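Local coordinates for glutaredoxin related protein (Sulfolobus solfataricus, PDB 4MNN) that probably exchanges thiols and disulfides in other proteins, as an atypical disulfide oxidoreductase of the glutaredoxin family with a thioredoxin fold, at residues R100-F106 and P154-D160; Y59-G64 and L133-D137; K46-V50 and T139-E143. All blocks are in the same frame, centred on the assembly; numbering follows the deposited sequence.

Contact 1. Residues R100-F106 and P154-D160; sequences RGSVKLF and PKIIFND
Lys104 and Asp160 meet because each places CG opposite its own carbonyl carbon (chi1 -63° and -66°), and because the lysine then stays extended to its end. NZ thus reaches Asp160 OD1 at 3.0 Å, nearly in line with the C-O bond, in a salt bridge. The hydroxyl of Tyr148 hydrogen-bonds to both charged ends and so completes a small polar cluster. Close by, beside the direct bond from Asn159 N to Ser102 O, water 2 accepts from Asp160 N and donates to Ser102 OG and Ile157 O, linking the segments past the last bridge between the strands.

Strands 101-106 and 155-158 run antiparallel. Lys104 and Ile157 form a hydrogen-bonded pair: Lys104 N reaches Ile157 O at 2.9 Å, and Ile157 N returns to Lys104 O at 2.7 Å. Phe106 and Lys155 pair in the same manner, and Lys155 O also lies at the edge of the Phe106 ring, in its plane. That ring's CE2 packs 3.7 Å from Ile157 CG1, on the face that also carries Lys104.

The other face is apolar. Val103 CG1 lies 3.8 Å from Ile156 CG2, while Leu105 CD1 touches Ile156 CG1 and lies 3.9 Å from Pro154 CB. Thr117 of helix 114-127 packs against Leu105, Ile156 and Pro154. This strand pair closes one edge of the sheet, and Pro154, preceded by a cis peptide bond and touching the disulfide-bonded Cys111 and Cys114, is the cis-proline that faces the CxxC site in the thioredoxin fold.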
loop_
_atom_site.group_PDB
_atom_site.type_symbol
_atom_site.label_atom_id
_atom_site.label_comp_id
_atom_site.label_asym_id
_atom_site.label_seq_id
_atom_site.Cartn_x
_atom_site.Cartn_y
_atom_site.Cartn_z
ATOM N N ARG A 100 -8.781 14.949 -2.362
ATOM C CA ARG A 100 -8.817 15.075 -0.908
ATOM C C ARG A 100 -9.622 13.937 -0.287
ATOM O O ARG A 100 -10.561 13.406 -0.901
ATOM C CB ARG A 100 -9.454 16.400 -0.499
ATOM C CG ARG A 100 -8.540 17.616 -0.672
ATOM C CD ARG A 100 -9.135 18.845 -0.005
ATOM N NE ARG A 100 -8.150 19.919 0.172
ATOM C CZ ARG A 100 -7.357 20.050 1.232
ATOM N NH1 ARG A 100 -6.501 21.063 1.298
ATOM N NH2 ARG A 100 -7.429 19.184 2.238
ATOM N N GLY A 101 -9.233 13.558 0.922
ATOM C CA GLY A 101 -9.982 12.543 1.627
ATOM C C GLY A 101 -9.611 11.088 1.480
ATOM O O GLY A 101 -8.551 10.709 0.999
ATOM N N SER A 102 -10.543 10.258 1.890
ATOM C CA SER A 102 -10.327 8.821 1.869
ATOM C C SER A 102 -10.300 8.255 0.459
ATOM O O SER A 102 -11.114 8.621 -0.387
ATOM C CB SER A 102 -11.444 8.141 2.656
ATOM O OG SER A 102 -11.388 6.727 2.521
ATOM N N VAL A 103 -9.340 7.371 0.229
ATOM C CA VAL A 103 -9.226 6.658 -1.034
ATOM C C VAL A 103 -8.978 5.213 -0.600
ATOM O O VAL A 103 -7.971 4.924 0.056
ATOM C CB VAL A 103 -8.019 7.144 -1.901
ATOM C CG1 VAL A 103 -7.940 6.305 -3.219
ATOM C CG2 VAL A 103 -8.183 8.623 -2.230
ATOM N N LYS A 104 -9.908 4.310 -0.914
ATOM C CA LYS A 104 -9.744 2.902 -0.584
ATOM C C LYS A 104 -9.699 2.080 -1.843
ATOM O O LYS A 104 -10.590 2.173 -2.693
ATOM C CB LYS A 104 -10.892 2.385 0.278
ATOM C CG LYS A 104 -10.932 3.102 1.617
ATOM C CD LYS A 104 -12.128 2.696 2.464
ATOM C CE LYS A 104 -12.000 3.435 3.818
ATOM N NZ LYS A 104 -12.928 2.914 4.816
ATOM N N LEU A 105 -8.670 1.256 -1.937
ATOM C CA LEU A 105 -8.501 0.381 -3.090
ATOM C C LEU A 105 -8.689 -1.060 -2.633
ATOM O O LEU A 105 -8.037 -1.484 -1.690
ATOM C CB LEU A 105 -7.082 0.528 -3.669
ATOM C CG LEU A 105 -6.755 -0.536 -4.737
ATOM C CD1 LEU A 105 -7.651 -0.326 -5.953
ATOM C CD2 LEU A 105 -5.262 -0.458 -5.176
ATOM N N PHE A 106 -9.603 -1.784 -3.267
ATOM C CA PHE A 106 -9.802 -3.191 -2.980
ATOM C C PHE A 106 -9.106 -4.004 -4.054
ATOM O O PHE A 106 -9.256 -3.727 -5.241
ATOM C CB PHE A 106 -11.296 -3.521 -2.949
ATOM C CG PHE A 106 -11.998 -2.886 -1.756
ATOM C CD1 PHE A 106 -12.161 -3.599 -0.578
ATOM C CD2 PHE A 106 -12.356 -1.543 -1.782
ATOM C CE1 PHE A 106 -12.664 -2.988 0.560
ATOM C CE2 PHE A 106 -12.862 -0.908 -0.646
ATOM C CZ PHE A 106 -13.012 -1.643 0.526
ATOM N N PRO A 154 -9.576 -4.521 -9.681
ATOM C CA PRO A 154 -9.476 -3.505 -8.631
ATOM C C PRO A 154 -10.726 -2.635 -8.588
ATOM O O PRO A 154 -11.411 -2.451 -9.607
ATOM C CB PRO A 154 -8.259 -2.674 -9.058
ATOM C CG PRO A 154 -8.316 -2.765 -10.573
ATOM C CD PRO A 154 -8.609 -4.242 -10.767
ATOM N N LYS A 155 -11.024 -2.087 -7.407
ATOM C CA LYS A 155 -12.173 -1.194 -7.268
ATOM C C LYS A 155 -11.749 -0.089 -6.284
ATOM O O LYS A 155 -11.270 -0.394 -5.203
ATOM C CB LYS A 155 -13.391 -1.954 -6.711
ATOM C CG LYS A 155 -14.652 -1.044 -6.611
ATOM C CD LYS A 155 -15.043 -0.447 -7.990
ATOM C CE LYS A 155 -16.231 0.533 -7.870
ATOM N NZ LYS A 155 -16.542 1.263 -9.178
ATOM N N ILE A 156 -11.901 1.181 -6.673
ATOM C CA ILE A 156 -11.500 2.274 -5.789
ATOM C C ILE A 156 -12.766 2.935 -5.269
ATOM O O ILE A 156 -13.723 3.163 -6.031
ATOM C CB ILE A 156 -10.687 3.372 -6.537
ATOM C CG1 ILE A 156 -9.471 2.754 -7.255
ATOM C CG2 ILE A 156 -10.226 4.417 -5.547
ATOM C CD1 ILE A 156 -8.759 3.756 -8.258
ATOM N N ILE A 157 -12.765 3.201 -3.973
ATOM C CA ILE A 157 -13.879 3.872 -3.299
ATOM C C ILE A 157 -13.341 5.209 -2.798
ATOM O O ILE A 157 -12.332 5.258 -2.099
ATOM C CB ILE A 157 -14.383 3.045 -2.071
ATOM C CG1 ILE A 157 -14.824 1.653 -2.525
ATOM C CG2 ILE A 157 -15.540 3.816 -1.350
ATOM C CD1 ILE A 157 -15.992 1.634 -3.503
ATOM N N PHE A 158 -13.983 6.300 -3.195
ATOM C CA PHE A 158 -13.577 7.623 -2.738
ATOM C C PHE A 158 -14.588 8.177 -1.696
ATOM O O PHE A 158 -15.796 8.035 -1.880
ATOM C CB PHE A 158 -13.529 8.601 -3.921
ATOM C CG PHE A 158 -12.573 8.189 -5.015
ATOM C CD1 PHE A 158 -13.003 7.398 -6.074
ATOM C CD2 PHE A 158 -11.260 8.612 -4.988
ATOM C CE1 PHE A 158 -12.132 7.035 -7.105
ATOM C CE2 PHE A 158 -10.367 8.264 -6.001
ATOM C CZ PHE A 158 -10.802 7.470 -7.073
ATOM N N ASN A 159 -14.068 8.788 -0.639
ATOM C CA ASN A 159 -14.863 9.394 0.430
ATOM C C ASN A 159 -15.898 8.441 1.002
ATOM O O ASN A 159 -16.974 8.882 1.430
ATOM C CB ASN A 159 -15.525 10.685 -0.086
ATOM C CG ASN A 159 -14.498 11.703 -0.550
ATOM O OD1 ASN A 159 -13.653 12.134 0.232
ATOM N ND2 ASN A 159 -14.544 12.070 -1.835
ATOM N N ASP A 160 -15.554 7.153 1.038
ATOM C CA ASP A 160 -16.455 6.088 1.534
ATOM C C ASP A 160 -17.800 6.046 0.818
ATOM O O ASP A 160 -18.783 5.516 1.347
ATOM C CB ASP A 160 -16.708 6.249 3.042
ATOM C CG ASP A 160 -15.463 6.041 3.862
ATOM O OD1 ASP A 160 -15.101 4.883 4.118
ATOM O OD2 ASP A 160 -14.816 7.038 4.240
HETATM O O HOH W 1 -12.977 14.800 -1.147
HETATM O O HOH W 2 -13.110 5.799 0.551
HETATM O O HOH W 3 -13.257 11.340 2.546
#

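Contact 2. Residues Y59-G64 and L133-D137; sequences YYTYYG and LEIYD
Tyr63 and Tyr136 are neighbours on two parallel strands, 59-63 and 133-137, in the middle of a mixed sheet. The pairing joins two thioredoxin-like halves into one continuous sheet, as in other archaeal protein disulfide oxidoreductases.

Aromatic packing on this face rests on the two tyrosines. Their rings lie nearly parallel, planes 12° apart, but are slid so far that they barely overlap; Tyr63 CD1 sits above the rim of the Tyr136 ring, 3.3 Å from CE2. On its other side the Tyr63 ring carries Thr61 CG2.

One polar side-chain bond crosses the same face. Tyr63 OH donates to Glu134 OE2 at 2.9 Å, arriving on the anti side of the carboxylate and 27° out of its plane, while Glu134 CB touches the ring edge. An alanine in place of Tyr63 would probably leave that carboxylate oxygen without its donor and open a gap between Thr61 and the Tyr136 ring.

Backbone bonds form the parallel ladder: Ile135 N to Thr61 O, Tyr63 N to Ile135 O at 2.7 Å, and Asp137 N to Tyr63 O at 2.8 Å. The bond from Thr61 N to Leu133 O is weak.

Apolar contacts on the other face include Tyr60 CB on Leu133 CD2 and Tyr62 with Ile135. Tyr62 CG is turned opposite the backbone N (chi1 -173°), which lays CD1 3.6 Å from Ile135 CB.

A water bridge forms the last group. Asp137 OD1 is engaged by Thr139, whereas OD2 accepts from water 5 at 2.8 Å, and water 5 in turn accepts a hydrogen bond from Tyr62 OH at 2.7 Å.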
loop_
_atom_site.group_PDB
_atom_site.type_symbol
_atom_site.label_atom_id
_atom_site.label_comp_id
_atom_site.label_asym_id
_atom_site.label_seq_id
_atom_site.Cartn_x
_atom_site.Cartn_y
_atom_site.Cartn_z
ATOM N N TYR A 59 2.036 6.945 4.892
ATOM C CA TYR A 59 1.757 7.015 3.474
ATOM C C TYR A 59 0.548 6.196 3.113
ATOM O O TYR A 59 -0.271 6.615 2.295
ATOM C CB TYR A 59 2.976 6.566 2.677
ATOM C CG TYR A 59 4.053 7.626 2.708
ATOM C CD1 TYR A 59 4.868 7.781 3.827
ATOM C CD2 TYR A 59 4.206 8.518 1.639
ATOM C CE1 TYR A 59 5.827 8.820 3.897
ATOM C CE2 TYR A 59 5.155 9.552 1.695
ATOM C CZ TYR A 59 5.956 9.689 2.830
ATOM O OH TYR A 59 6.911 10.700 2.898
ATOM N N TYR A 60 0.426 5.025 3.725
ATOM C CA TYR A 60 -0.761 4.209 3.504
ATOM C C TYR A 60 -0.750 3.019 4.433
ATOM O O TYR A 60 0.256 2.738 5.094
ATOM C CB TYR A 60 -0.814 3.735 2.037
ATOM C CG TYR A 60 0.348 2.859 1.618
ATOM C CD1 TYR A 60 0.371 1.502 1.933
ATOM C CD2 TYR A 60 1.439 3.393 0.920
ATOM C CE1 TYR A 60 1.450 0.693 1.558
ATOM C CE2 TYR A 60 2.542 2.589 0.550
ATOM C CZ TYR A 60 2.538 1.253 0.867
ATOM O OH TYR A 60 3.605 0.413 0.535
ATOM N N THR A 61 -1.880 2.322 4.477
ATOM C CA THR A 61 -2.009 1.094 5.251
ATOM C C THR A 61 -2.554 0.093 4.240
ATOM O O THR A 61 -3.482 0.416 3.479
ATOM C CB THR A 61 -3.074 1.160 6.357
ATOM O OG1 THR A 61 -2.716 2.151 7.309
ATOM C CG2 THR A 61 -3.164 -0.202 7.091
ATOM N N TYR A 62 -1.966 -1.094 4.240
ATOM C CA TYR A 62 -2.384 -2.182 3.388
ATOM C C TYR A 62 -2.973 -3.210 4.361
ATOM O O TYR A 62 -2.243 -3.730 5.247
ATOM C CB TYR A 62 -1.157 -2.788 2.705
ATOM C CG TYR A 62 -1.499 -3.819 1.667
ATOM C CD1 TYR A 62 -1.389 -3.537 0.296
ATOM C CD2 TYR A 62 -1.918 -5.110 2.048
ATOM C CE1 TYR A 62 -1.688 -4.517 -0.667
ATOM C CE2 TYR A 62 -2.218 -6.094 1.096
ATOM C CZ TYR A 62 -2.107 -5.796 -0.251
ATOM O OH TYR A 62 -2.447 -6.772 -1.177
ATOM N N TYR A 63 -4.268 -3.470 4.217
ATOM C CA TYR A 63 -4.971 -4.438 5.038
ATOM C C TYR A 63 -4.944 -5.803 4.347
ATOM O O TYR A 63 -5.709 -6.063 3.418
ATOM C CB TYR A 63 -6.399 -3.951 5.277
ATOM C CG TYR A 63 -6.418 -2.660 6.091
ATOM C CD1 TYR A 63 -6.581 -1.409 5.469
ATOM C CD2 TYR A 63 -6.328 -2.703 7.496
ATOM C CE1 TYR A 63 -6.664 -0.250 6.214
ATOM C CE2 TYR A 63 -6.417 -1.539 8.263
ATOM C CZ TYR A 63 -6.584 -0.321 7.617
ATOM O OH TYR A 63 -6.660 0.838 8.369
ATOM N N GLY A 64 -4.031 -6.650 4.840
ATOM C CA GLY A 64 -3.784 -7.981 4.318
ATOM C C GLY A 64 -2.275 -8.081 4.307
ATOM O O GLY A 64 -1.613 -7.334 5.053
ATOM N N LEU A 133 -4.827 7.065 1.947
ATOM C CA LEU A 133 -4.879 5.823 1.170
ATOM C C LEU A 133 -4.881 4.560 2.019
ATOM O O LEU A 133 -4.032 4.376 2.885
ATOM C CB LEU A 133 -3.668 5.757 0.197
ATOM C CG LEU A 133 -3.584 4.469 -0.652
ATOM C CD1 LEU A 133 -4.806 4.420 -1.575
ATOM C CD2 LEU A 133 -2.270 4.442 -1.455
ATOM N N GLU A 134 -5.835 3.684 1.760
ATOM C CA GLU A 134 -5.902 2.388 2.445
ATOM C C GLU A 134 -6.125 1.359 1.365
ATOM O O GLU A 134 -6.941 1.594 0.454
ATOM C CB GLU A 134 -7.062 2.369 3.450
ATOM C CG GLU A 134 -6.754 3.309 4.650
ATOM C CD GLU A 134 -7.889 3.429 5.649
ATOM O OE1 GLU A 134 -8.975 3.915 5.279
ATOM O OE2 GLU A 134 -7.677 3.039 6.806
ATOM N N ILE A 135 -5.415 0.235 1.446
ATOM C CA ILE A 135 -5.564 -0.831 0.451
ATOM C C ILE A 135 -6.112 -2.007 1.211
ATOM O O ILE A 135 -5.676 -2.254 2.316
ATOM C CB ILE A 135 -4.209 -1.278 -0.125
ATOM C CG1 ILE A 135 -3.343 -0.055 -0.454
ATOM C CG2 ILE A 135 -4.452 -2.186 -1.347
ATOM C CD1 ILE A 135 -3.895 0.847 -1.526
ATOM N N TYR A 136 -7.068 -2.723 0.626
ATOM C CA TYR A 136 -7.650 -3.894 1.286
ATOM C C TYR A 136 -7.605 -5.122 0.411
ATOM O O TYR A 136 -8.037 -5.063 -0.724
ATOM C CB TYR A 136 -9.129 -3.673 1.606
ATOM C CG TYR A 136 -9.401 -2.572 2.599
ATOM C CD1 TYR A 136 -9.472 -1.228 2.192
ATOM C CD2 TYR A 136 -9.589 -2.876 3.949
ATOM C CE1 TYR A 136 -9.732 -0.205 3.108
ATOM C CE2 TYR A 136 -9.842 -1.858 4.883
ATOM C CZ TYR A 136 -9.915 -0.533 4.456
ATOM O OH TYR A 136 -10.161 0.463 5.377
ATOM N N ASP A 137 -7.081 -6.222 0.949
ATOM C CA ASP A 137 -7.110 -7.515 0.264
ATOM C C ASP A 137 -8.558 -7.986 0.573
ATOM O O ASP A 137 -8.896 -8.348 1.715
ATOM C CB ASP A 137 -6.116 -8.503 0.876
ATOM C CG ASP A 137 -6.194 -9.909 0.230
ATOM O OD1 ASP A 137 -7.262 -10.312 -0.262
ATOM O OD2 ASP A 137 -5.193 -10.640 0.246
HETATM O O HOH W 4 -2.428 8.405 2.605
HETATM O O HOH W 5 -2.741 -9.362 -0.385
#

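Contact 3. Residues K46-V50 and T139-E143; sequences KKPLV and TEYEE
The Tyr141 ring has the aliphatic chain of Lys47 over one face and Pro48 O at its edge, in the ring plane. Lys47 CD stands 3.8 Å from the ring centroid, almost directly above it, in a CH-pi contact. Tyr63 approaches the opposite face edge-to-face.

The setting is a surface junction between the two thioredoxin-like halves. The loop leading into strand 49-54 touches the turn that begins helix 142-147, with Tyr141 at the N-cap position. Leu49 is hydrogen-bonded through the backbone to Cys24, whose disulfide partner Cys45 lies just before the 46-50 segment, so the lysine side of the junction starts beside a covalent crosslink.

At the phenolic end, Tyr141 OH donates to Pro48 O at 2.7 Å, from 45° out of the carbonyl plane. This bond fixes the far end of the ring while Lys47 packs on its face, with Lys47 CB also 3.4 Å from Tyr141 OH.

The lysine runs over the ring roughly antiparallel to the tyrosine side chain and rises from it, leaving Lys47 NZ above the same face but 5.8 Å from the Tyr141 centroid, where any cation-pi attraction is weak at most. A bend at the last torsion of Lys47 (chi4 -53°) turns NZ onto Glu140 O, at 2.9 Å. The carboxylates of Glu142 and Glu143 lie farther off and may add a diffuse attraction for this charge. Glu140 itself folds back at chi2 (61°), bringing OE2 to 3.3 Å from Lys47 NZ, a weak hydrogen bond within a salt bridge, and to 3.9 Å from Pro48 CD.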
loop_
_atom_site.group_PDB
_atom_site.type_symbol
_atom_site.label_atom_id
_atom_site.label_comp_id
_atom_site.label_asym_id
_atom_site.label_seq_id
_atom_site.Cartn_x
_atom_site.Cartn_y
_atom_site.Cartn_z
ATOM N N LYS A 46 -6.435 -8.766 14.799
ATOM C CA LYS A 46 -7.265 -9.904 14.415
ATOM C C LYS A 46 -6.957 -10.321 12.981
ATOM O O LYS A 46 -7.116 -11.499 12.603
ATOM C CB LYS A 46 -8.741 -9.533 14.557
ATOM C CG LYS A 46 -9.064 -9.012 15.948
ATOM C CD LYS A 46 -10.541 -8.668 16.121
ATOM C CE LYS A 46 -10.822 -8.324 17.577
ATOM N NZ LYS A 46 -12.162 -7.673 17.764
ATOM N N LYS A 47 -6.523 -9.352 12.172
ATOM C CA LYS A 47 -6.172 -9.631 10.780
ATOM C C LYS A 47 -4.865 -8.885 10.477
ATOM O O LYS A 47 -4.535 -7.909 11.112
ATOM C CB LYS A 47 -7.284 -9.170 9.838
ATOM C CG LYS A 47 -8.595 -10.014 9.889
ATOM C CD LYS A 47 -9.619 -9.392 8.936
ATOM C CE LYS A 47 -10.870 -10.240 8.752
ATOM N NZ LYS A 47 -10.542 -11.629 8.366
ATOM N N PRO A 48 -4.125 -9.346 9.489
ATOM C CA PRO A 48 -2.858 -8.692 9.157
ATOM C C PRO A 48 -2.951 -7.293 8.559
ATOM O O PRO A 48 -3.952 -6.926 7.908
ATOM C CB PRO A 48 -2.208 -9.690 8.177
ATOM C CG PRO A 48 -3.371 -10.381 7.538
ATOM C CD PRO A 48 -4.352 -10.555 8.674
ATOM N N LEU A 49 -1.913 -6.497 8.795
ATOM C CA LEU A 49 -1.865 -5.204 8.150
ATOM C C LEU A 49 -0.447 -4.718 8.152
ATOM O O LEU A 49 0.387 -5.224 8.907
ATOM C CB LEU A 49 -2.814 -4.169 8.776
ATOM C CG LEU A 49 -2.667 -3.188 9.953
ATOM C CD1 LEU A 49 -3.467 -3.748 11.102
ATOM C CD2 LEU A 49 -1.220 -2.843 10.280
ATOM N N VAL A 50 -0.152 -3.756 7.288
ATOM C CA VAL A 50 1.173 -3.162 7.236
ATOM C C VAL A 50 1.005 -1.694 6.884
ATOM O O VAL A 50 0.293 -1.350 5.941
ATOM C CB VAL A 50 2.111 -3.844 6.196
ATOM C CG1 VAL A 50 1.586 -3.657 4.801
ATOM C CG2 VAL A 50 3.531 -3.260 6.324
ATOM N N THR A 139 -10.116 -10.599 -0.100
ATOM C CA THR A 139 -10.302 -12.008 0.297
ATOM C C THR A 139 -10.118 -12.158 1.791
ATOM O O THR A 139 -10.697 -13.053 2.432
ATOM C CB THR A 139 -9.284 -12.967 -0.422
ATOM O OG1 THR A 139 -7.938 -12.708 0.019
ATOM C CG2 THR A 139 -9.384 -12.779 -1.918
ATOM N N GLU A 140 -9.323 -11.264 2.358
ATOM C CA GLU A 140 -9.027 -11.292 3.790
ATOM C C GLU A 140 -10.003 -10.390 4.540
ATOM O O GLU A 140 -10.575 -10.780 5.563
ATOM C CB GLU A 140 -7.572 -10.814 3.993
ATOM C CG GLU A 140 -7.071 -10.820 5.429
ATOM C CD GLU A 140 -7.081 -12.212 6.018
ATOM O OE1 GLU A 140 -6.654 -13.145 5.313
ATOM O OE2 GLU A 140 -7.511 -12.360 7.171
ATOM N N TYR A 141 -10.212 -9.175 4.038
ATOM C CA TYR A 141 -11.138 -8.244 4.694
ATOM C C TYR A 141 -12.499 -8.284 3.998
ATOM O O TYR A 141 -12.936 -7.309 3.349
ATOM C CB TYR A 141 -10.539 -6.833 4.688
ATOM C CG TYR A 141 -9.429 -6.684 5.713
ATOM C CD1 TYR A 141 -8.181 -7.287 5.529
ATOM C CD2 TYR A 141 -9.639 -5.952 6.876
ATOM C CE1 TYR A 141 -7.171 -7.145 6.485
ATOM C CE2 TYR A 141 -8.638 -5.803 7.853
ATOM C CZ TYR A 141 -7.411 -6.385 7.653
ATOM O OH TYR A 141 -6.421 -6.176 8.590
ATOM N N GLU A 142 -13.170 -9.435 4.133
ATOM C CA GLU A 142 -14.485 -9.645 3.491
ATOM C C GLU A 142 -15.601 -8.703 3.944
ATOM O O GLU A 142 -16.471 -8.338 3.154
ATOM C CB GLU A 142 -14.925 -11.096 3.702
ATOM C CG GLU A 142 -13.815 -12.089 3.356
ATOM C CD GLU A 142 -14.238 -13.539 3.539
ATOM O OE1 GLU A 142 -14.849 -14.098 2.624
ATOM O OE2 GLU A 142 -13.957 -14.109 4.599
ATOM N N GLU A 143 -15.588 -8.306 5.204
ATOM C CA GLU A 143 -16.623 -7.399 5.681
ATOM C C GLU A 143 -16.514 -6.036 5.014
ATOM O O GLU A 143 -17.530 -5.422 4.621
ATOM C CB GLU A 143 -16.518 -7.244 7.201
ATOM C CG GLU A 143 -16.898 -8.510 7.959
ATOM C CD GLU A 143 -16.724 -8.353 9.478
ATOM O OE1 GLU A 143 -17.405 -7.479 10.073
ATOM O OE2 GLU A 143 -15.903 -9.100 10.062
#

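From the N terminus, 46-50 comes first and waits for 139-143, so contact 3 closes a long loop. Contact 2 is nested inside it: 59-64 pairs with 133-137, bringing together strands on either side of the helix-rich middle of the chain. Segment 100-106 opens contact 1 within both loops, but its partner, 154-160, arrives only after both have closed, so contact 1 crosses the other two. Across the sheet, contact 2 joins the halves, contact 1 adds the edge strand beyond 101-107, and contact 3 ties the halves again through loops. Contact 2 touches both others, through Leu105 O to Tyr136 N and Val50 O to Tyr62 N.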